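Side-chain contact in PDZ domain protein (Parabacteroides distasonis, PDB 4L8N), which is of unknown function but binds magnesium and joins N- and C-terminal PDZ domains to a DUF4136 domain: residues C286-Y289 with K293-R296. Numbering follows the deposited sequence.
Sequences CMQY and KYGR
The carboxamide of Gln288 reaches across the loop and docks on the backbone of Lys293 and Tyr294 through three hydrogen bonds. OE1 is gripped twice. Tyr294 N donates to Gln288 OE1 over 2.9 Å, nearly straight at 166° and in the plane of the amide, on a lone pair. Lys293 N donates to the same Gln288 OE1 over 3.0 Å, more bent at 150°, from a position tilted out of the carbonyl plane of Gln288. The other branch returns a bond: Gln288 NE2 donates to Tyr294 O over 3.0 Å, with the acceptor close to the amide plane and the N-H directed at a lone pair of that carbonyl. The amide thus presents an acceptor and a donor to the N and O of one residue, as a hydrogen-bonded residue of an antiparallel strand would, which fixes the rotation of the flat group and tells OE1 from NE2. Beyond CG the Gln288 chain is extended (chi2 -153°), carrying the amide over to a backbone whose nearest CA is that of Lys293; Gln288 CA and Lys293 CA are 7.3 Å apart. The tyrosine ring adds little, Tyr294 CD2 lying 4.0 Å from Gln288 OE1, obliquely placed. The polar ends of both side chains of this backbone are engaged elsewhere, Lys293 NZ in a salt bridge with Asp17 and Tyr294 OH in a hydrogen bond with Lys457 O. Gln288 is buried, and the three bonds give its amide polar partners inside the fold. They fasten the start of the linker between helix 274-285 and strand 298-309 to its later half. Around this tie, Gln288 touches Thr133 of strand 123-135, Val298 of strand 298-309 and Ile456 of strand 438-456, three successive strands of the large mixed sheet.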
loop_
_atom_site.group_PDB
_atom_site.type_symbol
_atom_site.label_atom_id
_atom_site.label_comp_id
_atom_site.label_asym_id
_atom_site.label_seq_id
_atom_site.Cartn_x
_atom_site.Cartn_y
_atom_site.Cartn_z
ATOM N N CYS A 286 4.313 -12.260 11.955
ATOM C CA CYS A 286 4.187 -13.721 11.981
ATOM C C CYS A 286 2.937 -14.221 12.696
ATOM O O CYS A 286 2.659 -15.426 12.624
ATOM C CB CYS A 286 5.440 -14.360 12.553
ATOM S SG CYS A 286 6.892 -14.138 11.502
HETATM N N MSE A 287 2.140 -13.327 13.320
HETATM C CA MSE A 287 0.877 -13.756 13.948
HETATM C C MSE A 287 -0.099 -14.257 12.870
HETATM O O MSE A 287 -1.049 -14.982 13.183
HETATM C CB MSE A 287 0.255 -12.631 14.776
HETATM C CG MSE A 287 0.736 -12.649 16.214
HETATM SE SE MSE A 287 0.047 -11.202 17.319
HETATM C CE MSE A 287 -1.671 -11.784 17.415
ATOM N N GLN A 288 0.159 -13.889 11.585
ATOM C CA GLN A 288 -0.675 -14.353 10.490
ATOM C C GLN A 288 -0.090 -15.588 9.814
ATOM O O GLN A 288 -0.635 -16.018 8.807
ATOM C CB GLN A 288 -0.996 -13.247 9.491
ATOM C CG GLN A 288 -2.017 -12.279 10.070
ATOM C CD GLN A 288 -2.821 -11.620 9.015
ATOM O OE1 GLN A 288 -4.018 -11.881 8.862
ATOM N NE2 GLN A 288 -2.159 -10.773 8.246
ATOM N N TYR A 289 0.968 -16.206 10.390
ATOM C CA TYR A 289 1.476 -17.488 9.900
ATOM C C TYR A 289 1.167 -18.567 10.952
ATOM O O TYR A 289 1.643 -18.435 12.085
ATOM C CB TYR A 289 2.978 -17.479 9.527
ATOM C CG TYR A 289 3.326 -18.744 8.770
ATOM C CD1 TYR A 289 2.983 -18.890 7.424
ATOM C CD2 TYR A 289 3.821 -19.872 9.439
ATOM C CE1 TYR A 289 3.197 -20.094 6.744
ATOM C CE2 TYR A 289 4.030 -21.084 8.767
ATOM C CZ TYR A 289 3.725 -21.184 7.417
ATOM O OH TYR A 289 3.928 -22.364 6.729
ATOM N N LYS A 293 -5.942 -13.860 7.800
ATOM C CA LYS A 293 -7.296 -13.418 7.493
ATOM C C LYS A 293 -7.311 -11.954 6.954
ATOM O O LYS A 293 -8.271 -11.586 6.286
ATOM C CB LYS A 293 -8.307 -13.652 8.628
ATOM C CG LYS A 293 -8.039 -13.058 9.995
ATOM C CD LYS A 293 -9.317 -13.193 10.848
ATOM C CE LYS A 293 -9.084 -12.918 12.317
ATOM N NZ LYS A 293 -10.356 -12.608 13.031
ATOM N N TYR A 294 -6.229 -11.175 7.139
ATOM C CA TYR A 294 -6.100 -9.795 6.623
ATOM C C TYR A 294 -4.974 -9.681 5.615
ATOM O O TYR A 294 -3.815 -9.884 5.961
ATOM C CB TYR A 294 -5.873 -8.781 7.756
ATOM C CG TYR A 294 -7.046 -8.739 8.702
ATOM C CD1 TYR A 294 -8.224 -8.088 8.349
ATOM C CD2 TYR A 294 -7.023 -9.440 9.902
ATOM C CE1 TYR A 294 -9.337 -8.111 9.182
ATOM C CE2 TYR A 294 -8.128 -9.459 10.747
ATOM C CZ TYR A 294 -9.281 -8.786 10.385
ATOM O OH TYR A 294 -10.382 -8.791 11.204
ATOM N N GLY A 295 -5.315 -9.318 4.390
ATOM C CA GLY A 295 -4.327 -9.172 3.334
ATOM C C GLY A 295 -3.594 -7.850 3.273
ATOM O O GLY A 295 -2.448 -7.813 2.825
ATOM N N ARG A 296 -4.236 -6.748 3.692
ATOM C CA ARG A 296 -3.595 -5.442 3.505
ATOM C C ARG A 296 -3.328 -4.589 4.757
ATOM O O ARG A 296 -2.274 -3.948 4.784
ATOM C CB ARG A 296 -4.370 -4.592 2.485
ATOM C CG ARG A 296 -3.434 -3.967 1.453
ATOM C CD ARG A 296 -4.156 -3.228 0.346
ATOM N NE ARG A 296 -4.839 -2.021 0.824
ATOM C CZ ARG A 296 -4.278 -0.817 0.898
ATOM N NH1 ARG A 296 -3.011 -0.643 0.539
ATOM N NH2 ARG A 296 -4.980 0.222 1.337
#